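Local coordinates for putative antitoxin VapB45 (Mycobacterium tuberculosis, PDB 5AF3), which is possibly the antitoxin of a type II toxin-antitoxin system, with VapC45 as its cognate toxin, and carries a putative DNA-binding helix-turn-helix domain, at residues A109-D114 / D169-M174; G74-Y79 / S173-P178; S201-A206 / D223-T228. One frame throughout, in Å; residues are numbered along the deposited sequence.

Contact 1 of 3, residues A109-D114 / D169-M174; sequences ALASQD and DNLASM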
ATOM      1  N   ALA A 109     -10.851  12.074 -22.442  1.00 16.71           N
ATOM      2  CA  ALA A 109     -11.952  12.286 -21.518  1.00 17.32           C
ATOM      3  C   ALA A 109     -11.715  11.717 -20.093  1.00 13.51           C
ATOM      4  O   ALA A 109     -12.226  12.268 -19.123  1.00 16.28           O
ATOM      5  CB  ALA A 109     -13.253  11.658 -22.102  1.00 20.91           C
ATOM      6  N   LEU A 110     -11.011  10.583 -20.002  1.00 16.47           N
ATOM      7  CA  LEU A 110     -10.716  10.002 -18.670  1.00 15.65           C
ATOM      8  C   LEU A 110      -9.963  10.972 -17.771  1.00 18.06           C
ATOM      9  O   LEU A 110     -10.125  10.946 -16.541  1.00 17.37           O
ATOM     10  CB  LEU A 110      -9.936   8.700 -18.783  1.00 16.28           C
ATOM     11  CG  LEU A 110     -10.682   7.532 -19.444  1.00 17.48           C
ATOM     12  CD1 LEU A 110      -9.805   6.331 -19.511  1.00 22.13           C
ATOM     13  CD2 LEU A 110     -11.894   7.207 -18.581  1.00 19.84           C
ATOM     14  N   ALA A 111      -9.171  11.844 -18.404  1.00 18.40           N
ATOM     15  CA  ALA A 111      -8.369  12.864 -17.682  1.00 18.68           C
ATOM     16  C   ALA A 111      -9.042  14.252 -17.653  1.00 22.65           C
ATOM     17  O   ALA A 111      -8.444  15.251 -17.253  1.00 22.29           O
ATOM     18  CB  ALA A 111      -6.967  12.934 -18.281  1.00 19.11           C
ATOM     19  N   SER A 112     -10.313  14.289 -18.022  1.00 21.69           N
ATOM     20  CA  SER A 112     -11.045  15.546 -18.121  1.00 22.21           C
ATOM     21  C   SER A 112     -11.705  16.003 -16.834  1.00 21.42           C
ATOM     22  O   SER A 112     -12.229  15.210 -16.071  1.00 19.74           O
ATOM     23  CB  SER A 112     -12.113  15.424 -19.225  1.00 23.42           C
ATOM     24  OG  SER A 112     -12.960  16.548 -19.205  1.00 27.19           O
ATOM     25  N   GLN A 113     -11.762  17.320 -16.654  1.00 18.92           N
ATOM     26  CA  GLN A 113     -12.430  17.941 -15.539  1.00 20.66           C
ATOM     27  C   GLN A 113     -13.925  17.632 -15.575  1.00 23.48           C
ATOM     28  O   GLN A 113     -14.579  17.644 -14.552  1.00 25.88           O
ATOM     29  CB  GLN A 113     -12.209  19.450 -15.566  1.00 28.32           C
ATOM     30  CG  GLN A 113     -12.854  20.177 -14.398  1.00 33.60           C
ATOM     31  CD  GLN A 113     -12.296  21.567 -14.216  1.00 39.80           C
ATOM     32  OE1 GLN A 113     -11.476  22.036 -15.015  1.00 39.49           O
ATOM     33  NE2 GLN A 113     -12.734  22.236 -13.162  1.00 43.09           N
ATOM     34  N   ASP A 114     -14.440  17.324 -16.766  1.00 22.07           N
ATOM     35  CA  ASP A 114     -15.886  17.111 -16.940  1.00 18.67           C
ATOM     36  C   ASP A 114     -16.297  15.665 -16.670  1.00 21.39           C
ATOM     37  O   ASP A 114     -17.490  15.345 -16.603  1.00 24.20           O
ATOM     38  CB  ASP A 114     -16.306  17.490 -18.369  1.00 22.34           C
ATOM     39  CG  ASP A 114     -16.279  18.998 -18.611  1.00 26.77           C
ATOM     40  OD1 ASP A 114     -16.352  19.759 -17.623  1.00 23.82           O
ATOM     41  OD2 ASP A 114     -16.187  19.397 -19.799  1.00 29.11           O
ATOM     42  N   ASP A 169      -6.699  23.886 -19.657  1.00 41.99           N
ATOM     43  CA  ASP A 169      -7.388  23.145 -20.695  1.00 40.24           C
ATOM     44  C   ASP A 169      -8.409  22.132 -20.145  1.00 36.73           C
ATOM     45  O   ASP A 169      -8.944  21.337 -20.913  1.00 42.06           O
ATOM     46  CB  ASP A 169      -6.351  22.425 -21.549  1.00 39.52           C
ATOM     47  CG  ASP A 169      -5.414  21.584 -20.717  1.00 39.96           C
ATOM     48  OD1 ASP A 169      -5.677  21.402 -19.491  1.00 35.39           O
ATOM     49  OD2 ASP A 169      -4.430  21.089 -21.294  1.00 41.38           O
ATOM     50  N   ASN A 170      -8.677  22.164 -18.840  1.00 31.20           N
ATOM     51  CA  ASN A 170      -9.608  21.190 -18.202  1.00 33.46           C
ATOM     52  C   ASN A 170      -9.155  19.726 -18.282  1.00 29.36           C
ATOM     53  O   ASN A 170      -9.990  18.825 -18.171  1.00 25.98           O
ATOM     54  CB  ASN A 170     -11.011  21.274 -18.829  1.00 36.26           C
ATOM     55  CG  ASN A 170     -11.656  22.623 -18.625  1.00 44.52           C
ATOM     56  OD1 ASN A 170     -11.891  23.345 -19.593  1.00 45.91           O
ATOM     57  ND2 ASN A 170     -11.934  22.981 -17.366  1.00 41.93           N
ATOM     58  N   LEU A 171      -7.869  19.500 -18.545  1.00 26.07           N
ATOM     59  CA  LEU A 171      -7.282  18.151 -18.408  1.00 24.49           C
ATOM     60  C   LEU A 171      -6.370  18.086 -17.186  1.00 26.11           C
ATOM     61  O   LEU A 171      -5.809  19.112 -16.781  1.00 21.41           O
ATOM     62  CB  LEU A 171      -6.523  17.744 -19.651  1.00 20.70           C
ATOM     63  CG  LEU A 171      -7.396  17.549 -20.918  1.00 23.92           C
ATOM     64  CD1 LEU A 171      -6.536  17.169 -22.047  1.00 20.97           C
ATOM     65  CD2 LEU A 171      -8.419  16.407 -20.680  1.00 21.96           C
ATOM     66  N   ALA A 172      -6.249  16.886 -16.598  1.00 20.07           N
ATOM     67  CA  ALA A 172      -5.437  16.665 -15.402  1.00 15.89           C
ATOM     68  C   ALA A 172      -4.035  17.343 -15.438  1.00 15.92           C
ATOM     69  O   ALA A 172      -3.277  17.214 -16.392  1.00 21.78           O
ATOM     70  CB  ALA A 172      -5.261  15.167 -15.159  1.00 15.64           C
ATOM     71  N   SER A 173      -3.719  18.004 -14.334  1.00 23.83           N
ATOM     72  CA  SER A 173      -2.400  18.574 -14.151  1.00 22.51           C
ATOM     73  C   SER A 173      -1.716  18.034 -12.876  1.00 24.43           C
ATOM     74  O   SER A 173      -0.510  18.249 -12.672  1.00 20.74           O
ATOM     75  CB  SER A 173      -2.557  20.078 -14.068  1.00 18.91           C
ATOM     76  OG  SER A 173      -3.394  20.413 -12.978  1.00 22.30           O
ATOM     77  N   MET A 174      -2.471  17.327 -12.027  1.00 23.81           N
ATOM     78  CA  MET A 174      -1.916  16.805 -10.774  1.00 21.72           C
ATOM     79  C   MET A 174      -2.861  15.730 -10.270  1.00 21.95           C
ATOM     80  O   MET A 174      -4.083  15.828 -10.449  1.00 19.18           O
ATOM     81  CB  MET A 174      -1.810  17.915  -9.700  1.00 21.31           C
ATOM     82  CG  MET A 174      -0.930  17.565  -8.490  1.00 26.54           C
ATOM     83  SD  MET A 174      -0.434  18.998  -7.472  1.00 25.50           S
ATOM     84  CE  MET A 174      -1.854  19.424  -6.526  1.00 26.41           C
TER
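Gln113 and Asn170 meet through their side-chain amides, the ND2 of Asn170 giving a short 2.6 Å hydrogen bond to Gln113 OE1. The acceptor lies almost in the amide plane of Asn170, whereas the donor sits well above the carbonyl plane of Gln113; the two amide planes are turned 55° apart. Gln113 gets there by a stretched chain, CG anti to the backbone N (chi1 -178°), which carries OE1 across to the amide of Asn170, while CB packs near Asn170 CB. The backbones add a second link between the same two residues, Gln113 N to Asn170 O at 2.8 Å, so Asn170 is held at both its carbonyl and its amide.

Two residues away on each segment, on the other side of Ser112 and Leu171, Ala172 N donates to Ala111 O at 2.8 Å, in the plane of that carbonyl. Leu171 lays CD2 against the backbone of Ser112, 3.8 Å from its CA, and close to Ala111 O. On the buried side the methyl groups of Ala111 and Ala172 touch, their CB atoms 4.2 Å apart.

Each segment has its own local brace. Ser112 OG, anti to the backbone N, accepts from Asp114 N at 3.0 Å, a capping bond ahead of helix 115-130. Asp169 OD1 takes the N-H of Leu171 in an Asx turn, and its OD2 forms a salt bridge with Arg12. The two backbone bonds between the segments flank Ser112 and Leu171 and make them a single beta bridge, joining an interhelical loop to the start of strand 172-176.

Contact 2 of 3, residues G74-Y79 / S173-P178; sequences GIAEAY and SMIRLP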
ATOM      1  N   GLY A  74      -1.322  10.097 -19.879  1.00 17.60           N
ATOM      2  CA  GLY A  74      -1.440   8.634 -19.874  1.00 21.10           C
ATOM      3  C   GLY A  74      -1.494   8.033 -18.465  1.00 19.11           C
ATOM      4  O   GLY A  74      -2.229   7.062 -18.206  1.00 18.52           O
ATOM      5  N   ILE A  75      -0.672   8.540 -17.546  1.00 19.68           N
ATOM      6  CA  ILE A  75      -0.772   8.045 -16.166  1.00 21.07           C
ATOM      7  C   ILE A  75      -2.106   8.455 -15.514  1.00 19.45           C
ATOM      8  O   ILE A  75      -2.657   7.727 -14.669  1.00 17.92           O
ATOM      9  CB  ILE A  75       0.463   8.399 -15.265  1.00 20.45           C
ATOM     10  CG1 ILE A  75       0.627   7.280 -14.212  1.00 21.23           C
ATOM     11  CG2 ILE A  75       0.316   9.752 -14.598  1.00 20.42           C
ATOM     12  CD1 ILE A  75       1.894   7.400 -13.385  1.00 23.84           C
ATOM     13  N   ALA A  76      -2.650   9.598 -15.942  1.00 16.23           N
ATOM     14  CA  ALA A  76      -3.911  10.106 -15.403  1.00 14.61           C
ATOM     15  C   ALA A  76      -5.026   9.171 -15.900  1.00 17.28           C
ATOM     16  O   ALA A  76      -5.891   8.764 -15.118  1.00 13.96           O
ATOM     17  CB  ALA A  76      -4.155  11.577 -15.908  1.00 13.04           C
ATOM     18  N   GLU A  77      -4.976   8.821 -17.188  1.00 18.60           N
ATOM     19  CA  GLU A  77      -5.929   7.856 -17.780  1.00 16.02           C
ATOM     20  C   GLU A  77      -5.794   6.476 -17.080  1.00 16.85           C
ATOM     21  O   GLU A  77      -6.788   5.842 -16.708  1.00 17.19           O
ATOM     22  CB  GLU A  77      -5.669   7.756 -19.284  1.00 17.20           C
ATOM     23  CG  GLU A  77      -6.003   9.097 -19.997  1.00 14.67           C
ATOM     24  CD  GLU A  77      -5.541   9.165 -21.440  1.00 19.54           C
ATOM     25  OE1 GLU A  77      -4.563   8.463 -21.789  1.00 18.53           O
ATOM     26  OE2 GLU A  77      -6.215   9.917 -22.217  1.00 19.08           O
ATOM     27  N   ALA A  78      -4.563   6.037 -16.853  1.00 16.41           N
ATOM     28  CA  ALA A  78      -4.316   4.763 -16.133  1.00 17.48           C
ATOM     29  C   ALA A  78      -4.857   4.818 -14.699  1.00 16.34           C
ATOM     30  O   ALA A  78      -5.411   3.834 -14.199  1.00 17.32           O
ATOM     31  CB  ALA A  78      -2.812   4.388 -16.147  1.00 15.95           C
ATOM     32  N   TYR A  79      -4.708   5.967 -14.048  1.00 15.46           N
ATOM     33  CA  TYR A  79      -5.179   6.170 -12.703  1.00 16.63           C
ATOM     34  C   TYR A  79      -6.703   6.010 -12.643  1.00 20.57           C
ATOM     35  O   TYR A  79      -7.230   5.288 -11.773  1.00 17.04           O
ATOM     36  CB  TYR A  79      -4.759   7.530 -12.164  1.00 17.34           C
ATOM     37  CG  TYR A  79      -5.418   7.903 -10.858  1.00 17.62           C
ATOM     38  CD1 TYR A  79      -4.931   7.425  -9.632  1.00 19.58           C
ATOM     39  CD2 TYR A  79      -6.512   8.768 -10.847  1.00 16.55           C
ATOM     40  CE1 TYR A  79      -5.535   7.794  -8.448  1.00 19.80           C
ATOM     41  CE2 TYR A  79      -7.097   9.146  -9.687  1.00 19.20           C
ATOM     42  CZ  TYR A  79      -6.635   8.641  -8.491  1.00 19.77           C
ATOM     43  OH  TYR A  79      -7.269   9.052  -7.343  1.00 19.36           O
ATOM     44  N   SER A 173      -3.719  18.004 -14.334  1.00 23.83           N
ATOM     45  CA  SER A 173      -2.400  18.574 -14.151  1.00 22.51           C
ATOM     46  C   SER A 173      -1.716  18.034 -12.876  1.00 24.43           C
ATOM     47  O   SER A 173      -0.510  18.249 -12.672  1.00 20.74           O
ATOM     48  CB  SER A 173      -2.557  20.078 -14.068  1.00 18.91           C
ATOM     49  OG  SER A 173      -3.394  20.413 -12.978  1.00 22.30           O
ATOM     50  N   MET A 174      -2.471  17.327 -12.027  1.00 23.81           N
ATOM     51  CA  MET A 174      -1.916  16.805 -10.774  1.00 21.72           C
ATOM     52  C   MET A 174      -2.861  15.730 -10.270  1.00 21.95           C
ATOM     53  O   MET A 174      -4.083  15.828 -10.449  1.00 19.18           O
ATOM     54  CB  MET A 174      -1.810  17.915  -9.700  1.00 21.31           C
ATOM     55  CG  MET A 174      -0.930  17.565  -8.490  1.00 26.54           C
ATOM     56  SD  MET A 174      -0.434  18.998  -7.472  1.00 25.50           S
ATOM     57  CE  MET A 174      -1.854  19.424  -6.526  1.00 26.41           C
ATOM     58  N   ILE A 175      -2.299  14.726  -9.620  1.00 20.33           N
ATOM     59  CA  ILE A 175      -3.094  13.638  -9.025  1.00 18.77           C
ATOM     60  C   ILE A 175      -2.560  13.365  -7.609  1.00 17.64           C
ATOM     61  O   ILE A 175      -1.384  13.061  -7.457  1.00 18.57           O
ATOM     62  CB  ILE A 175      -2.974  12.322  -9.840  1.00 18.91           C
ATOM     63  CG1 ILE A 175      -3.317  12.510 -11.343  1.00 18.30           C
ATOM     64  CG2 ILE A 175      -3.831  11.166  -9.187  1.00 20.36           C
ATOM     65  CD1 ILE A 175      -2.656  11.457 -12.239  1.00 21.01           C
ATOM     66  N   ARG A 176      -3.433  13.466  -6.620  1.00 16.02           N
ATOM     67  CA  ARG A 176      -3.105  13.141  -5.244  1.00 18.41           C
ATOM     68  C   ARG A 176      -3.268  11.629  -5.061  1.00 22.36           C
ATOM     69  O   ARG A 176      -4.302  11.066  -5.472  1.00 20.90           O
ATOM     70  CB  ARG A 176      -4.024  13.873  -4.304  1.00 19.54           C
ATOM     71  CG  ARG A 176      -3.819  13.509  -2.826  1.00 19.86           C
ATOM     72  CD  ARG A 176      -4.663  14.347  -1.923  1.00 23.12           C
ATOM     73  NE  ARG A 176      -4.469  13.935  -0.531  1.00 24.53           N
ATOM     74  CZ  ARG A 176      -5.120  12.924   0.036  1.00 28.14           C
ATOM     75  NH1 ARG A 176      -6.002  12.229  -0.679  1.00 22.05           N
ATOM     76  NH2 ARG A 176      -4.891  12.600   1.315  1.00 26.92           N
ATOM     77  N   LEU A 177      -2.273  10.997  -4.443  1.00 18.88           N
ATOM     78  CA  LEU A 177      -2.261   9.507  -4.269  1.00 21.03           C
ATOM     79  C   LEU A 177      -2.768   9.201  -2.847  1.00 20.25           C
ATOM     80  O   LEU A 177      -2.071   9.470  -1.860  1.00 20.42           O
ATOM     81  CB  LEU A 177      -0.863   8.931  -4.568  1.00 22.31           C
ATOM     82  CG  LEU A 177      -0.262   9.296  -5.932  1.00 23.08           C
ATOM     83  CD1 LEU A 177       1.114   8.781  -6.058  1.00 20.81           C
ATOM     84  CD2 LEU A 177      -1.127   8.758  -7.103  1.00 22.17           C
ATOM     85  N   PRO A 178      -4.045   8.756  -2.724  1.00 23.81           N
ATOM     86  CA  PRO A 178      -4.677   8.689  -1.392  1.00 24.23           C
ATOM     87  C   PRO A 178      -4.070   7.605  -0.500  1.00 19.81           C
ATOM     88  O   PRO A 178      -4.291   7.636   0.708  1.00 23.98           O
ATOM     89  CB  PRO A 178      -6.160   8.404  -1.697  1.00 24.61           C
ATOM     90  CG  PRO A 178      -6.147   7.731  -3.028  1.00 29.26           C
ATOM     91  CD  PRO A 178      -4.969   8.333  -3.795  1.00 25.36           C
TER
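Ile175 has CG1 anti to its carbonyl carbon and CG2 anti to its backbone N, while Tyr79 holds CG anti to its own N (chi1 170°); the two settings bring a methyl of the strand over the phenol ring of the helix. The motif is helix-on-sheet packing: helix 72-86, within the putative DNA-binding helix-turn-helix region, lies against strand 172-176 of an antiparallel sheet. The axes of the two short segments approach to 9.7 Å and run at 36° to one another, and the contact is buried near the centre of the chain.

Ile175 divides its two branches between neighbouring turns of the helix. Its CD1 settles on Ala76, 3.7 Å from CA, where alanine presents only a methyl, and also reaches Ile75 CG2 at 4.2 Å. Beyond this patch Ile75 continues onto Ala23 and Leu27 of helix 20-27, and onto Leu187 of the next strand.

At the far end of the ring, Tyr79 OH finds its hydrogen-bonding partner in Tyr160 O of helix 155-161, which fixes the polar tip of an otherwise apolar interface. Pro178 borders the same end, its CD 4.3 Å from Tyr79 OH, and also packs on Asp237 of the second subunit. The other branch of Ile175 makes a CH-pi contact: CG2 stands 3.6 Å from the centroid of the Tyr79 ring, only 4° off the ring normal.

Contact 3 of 3, residues S201-A206 / D223-T228; sequences SGVRVA and DDYGVT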
ATOM      1  N   SER A 201       5.795  20.425   0.321  1.00 21.15           N
ATOM      2  CA  SER A 201       7.201  20.913   0.212  1.00 19.37           C
ATOM      3  C   SER A 201       7.863  20.699  -1.153  1.00 20.81           C
ATOM      4  O   SER A 201       8.977  21.170  -1.376  1.00 21.70           O
ATOM      5  CB  SER A 201       8.030  20.218   1.297  1.00 20.30           C
ATOM      6  OG  SER A 201       8.130  18.824   0.991  1.00 17.94           O
ATOM      7  N   GLY A 202       7.206  19.951  -2.058  1.00 19.09           N
ATOM      8  CA  GLY A 202       7.775  19.610  -3.360  1.00 15.54           C
ATOM      9  C   GLY A 202       8.909  18.596  -3.322  1.00 14.80           C
ATOM     10  O   GLY A 202       9.570  18.343  -4.340  1.00 17.49           O
ATOM     11  N   VAL A 203       9.107  17.962  -2.150  1.00 16.08           N
ATOM     12  CA  VAL A 203      10.148  16.928  -1.995  1.00 16.03           C
ATOM     13  C   VAL A 203       9.687  15.544  -2.451  1.00 14.44           C
ATOM     14  O   VAL A 203       8.593  15.148  -2.129  1.00 20.56           O
ATOM     15  CB  VAL A 203      10.613  16.839  -0.508  1.00 17.51           C
ATOM     16  CG1 VAL A 203      11.576  15.638  -0.271  1.00 15.51           C
ATOM     17  CG2 VAL A 203      11.224  18.184  -0.079  1.00 17.03           C
ATOM     18  N   ARG A 204      10.547  14.857  -3.206  1.00 15.94           N
ATOM     19  CA  ARG A 204      10.288  13.479  -3.640  1.00 19.74           C
ATOM     20  C   ARG A 204      10.231  12.595  -2.411  1.00 20.85           C
ATOM     21  O   ARG A 204      11.147  12.623  -1.575  1.00 16.65           O
ATOM     22  CB  ARG A 204      11.359  13.025  -4.603  1.00 18.55           C
ATOM     23  CG  ARG A 204      11.249  13.673  -5.990  1.00 24.40           C
ATOM     24  CD  ARG A 204      12.254  13.082  -6.981  1.00 30.62           C
ATOM     25  NE  ARG A 204      13.412  12.584  -6.254  1.00 34.62           N
ATOM     26  CZ  ARG A 204      14.278  11.696  -6.719  1.00 40.96           C
ATOM     27  NH1 ARG A 204      14.143  11.230  -7.961  1.00 43.27           N
ATOM     28  NH2 ARG A 204      15.294  11.294  -5.947  1.00 39.73           N
ATOM     29  N   VAL A 205       9.150  11.817  -2.297  1.00 17.00           N
ATOM     30  CA  VAL A 205       9.057  10.801  -1.269  1.00 17.46           C
ATOM     31  C   VAL A 205      10.353   9.999  -1.227  1.00 14.77           C
ATOM     32  O   VAL A 205      10.856   9.678  -0.141  1.00 16.07           O
ATOM     33  CB  VAL A 205       7.838   9.866  -1.482  1.00 18.17           C
ATOM     34  CG1 VAL A 205       7.928   8.631  -0.514  1.00 23.69           C
ATOM     35  CG2 VAL A 205       6.556  10.635  -1.225  1.00 21.12           C
ATOM     36  N   ALA A 206      10.923   9.674  -2.387  1.00 16.82           N
ATOM     37  CA  ALA A 206      12.142   8.864  -2.439  1.00 15.92           C
ATOM     38  C   ALA A 206      13.283   9.506  -1.624  1.00 17.41           C
ATOM     39  O   ALA A 206      14.124   8.803  -1.059  1.00 18.08           O
ATOM     40  CB  ALA A 206      12.563   8.609  -3.883  1.00 17.89           C
ATOM     41  N   ASP A 223      11.838  17.938   9.746  1.00 29.62           N
ATOM     42  CA  ASP A 223      12.396  19.284   9.692  1.00 30.19           C
ATOM     43  C   ASP A 223      13.277  19.553   8.464  1.00 30.58           C
ATOM     44  O   ASP A 223      13.151  20.611   7.805  1.00 34.07           O
ATOM     45  CB  ASP A 223      13.159  19.583  10.985  1.00 31.18           C
ATOM     46  CG  ASP A 223      12.243  19.613  12.219  1.00 33.43           C
ATOM     47  OD1 ASP A 223      10.991  19.724  12.085  1.00 33.02           O
ATOM     48  OD2 ASP A 223      12.790  19.491  13.326  1.00 36.28           O
ATOM     49  N   ASP A 224      14.146  18.599   8.140  1.00 23.16           N
ATOM     50  CA  ASP A 224      15.054  18.736   7.026  1.00 19.01           C
ATOM     51  C   ASP A 224      14.330  18.770   5.687  1.00 20.30           C
ATOM     52  O   ASP A 224      14.848  19.345   4.739  1.00 23.69           O
ATOM     53  CB  ASP A 224      16.093  17.607   7.017  1.00 20.39           C
ATOM     54  CG  ASP A 224      17.180  17.789   8.081  1.00 25.35           C
ATOM     55  OD1 ASP A 224      17.168  18.816   8.775  1.00 28.79           O
ATOM     56  OD2 ASP A 224      18.029  16.897   8.241  1.00 21.89           O
ATOM     57  N   TYR A 225      13.154  18.129   5.608  1.00 19.74           N
ATOM     58  CA  TYR A 225      12.468  17.940   4.318  1.00 22.01           C
ATOM     59  C   TYR A 225      11.107  18.648   4.221  1.00 23.47           C
ATOM     60  O   TYR A 225      10.378  18.495   3.233  1.00 25.76           O
ATOM     61  CB  TYR A 225      12.382  16.440   3.937  1.00 19.78           C
ATOM     62  CG  TYR A 225      13.769  15.908   3.603  1.00 18.76           C
ATOM     63  CD1 TYR A 225      14.287  15.992   2.308  1.00 19.20           C
ATOM     64  CD2 TYR A 225      14.591  15.380   4.607  1.00 18.90           C
ATOM     65  CE1 TYR A 225      15.594  15.544   2.007  1.00 17.90           C
ATOM     66  CE2 TYR A 225      15.876  14.948   4.321  1.00 16.96           C
ATOM     67  CZ  TYR A 225      16.372  15.004   3.019  1.00 18.64           C
ATOM     68  OH  TYR A 225      17.678  14.576   2.783  1.00 19.09           O
ATOM     69  N   GLY A 226      10.779  19.415   5.257  1.00 19.25           N
ATOM     70  CA  GLY A 226       9.632  20.347   5.199  1.00 22.88           C
ATOM     71  C   GLY A 226       8.278  19.680   5.312  1.00 23.13           C
ATOM     72  O   GLY A 226       7.310  20.118   4.696  1.00 24.05           O
ATOM     73  N   VAL A 227       8.225  18.590   6.075  1.00 17.78           N
ATOM     74  CA  VAL A 227       6.978  17.860   6.292  1.00 21.36           C
ATOM     75  C   VAL A 227       6.901  17.644   7.787  1.00 24.84           C
ATOM     76  O   VAL A 227       7.770  18.103   8.538  1.00 26.14           O
ATOM     77  CB  VAL A 227       6.953  16.473   5.555  1.00 22.85           C
ATOM     78  CG1 VAL A 227       6.765  16.660   4.077  1.00 24.94           C
ATOM     79  CG2 VAL A 227       8.210  15.688   5.820  1.00 23.02           C
ATOM     80  N   THR A 228       5.864  16.934   8.218  1.00 24.80           N
ATOM     81  CA  THR A 228       5.679  16.634   9.612  1.00 27.13           C
ATOM     82  C   THR A 228       6.082  15.167   9.854  1.00 25.87           C
ATOM     83  O   THR A 228       6.147  14.398   8.884  1.00 23.71           O
ATOM     84  CB  THR A 228       4.213  16.953   9.973  1.00 29.01           C
ATOM     85  OG1 THR A 228       4.101  17.266  11.365  1.00 40.63           O
ATOM     86  CG2 THR A 228       3.357  15.819   9.647  1.00 17.23           C
TER
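Ser201 reaches across to the end of helix 218-225 with its whole side chain. Its CB packs against two carbonyl oxygens, Gly226 O and Tyr225 O, each 3.5 Å away. From there OG, placed between the backbone N and the carbonyl carbon (chi1 68°), is directed at Tyr225 O and donates a 3.2 Å hydrogen bond to it, with a C=O...donor angle of 164°. Ser201 OG also stands 4.0 Å from Val227 CG1, and within its own loop it accepts a weak bond from Val203 N. The hydroxyl thus links the turn of its own segment to the last part of the helix.

Val203 divides its methyls between the carbonyl and the ring of Tyr225. CG2 sits 3.4 Å from Tyr225 O, beside the carbonyl that Ser201 engages, and CG1 meets Tyr225 CD1 at 3.8 Å, the two side chains crossing at about a right angle. Gly226, with positive phi, turns the chain out of the helix, and its O lies against Ser201 CB.

Within the DUF433 region, the contact ties the loop after strand 197-198 to the turn between helices 218-225 and 229-236. Helix 206-213 packs against it, Val208 touching both Val203 and Tyr225 and Pro211 touching Tyr225, while Phe198 of the short strand lies against Val227.

Overall arrangement
Contacts 1 and 2 are successive uses of strand 172-176: they share Ser173 and Met174, and their centres lie 10 Å apart. Ala76 joins them directly, its CB 3.8 Å from Ala172 CB and 3.9 Å from Ala111 CB, so helix 72-86 packs on both the strand and the loop bridged to it. Contact 3 stands apart in the C-terminal DUF433 region. Its centre is 20 Å from that of contact 2 and 27 Å from that of contact 1, and it touches neither; the nearest atoms are about 8 Å and 9 Å away. Along the chain it opens after both have closed. The four-stranded sheet leads from one region to the other, through strands 185-187 and 197-198.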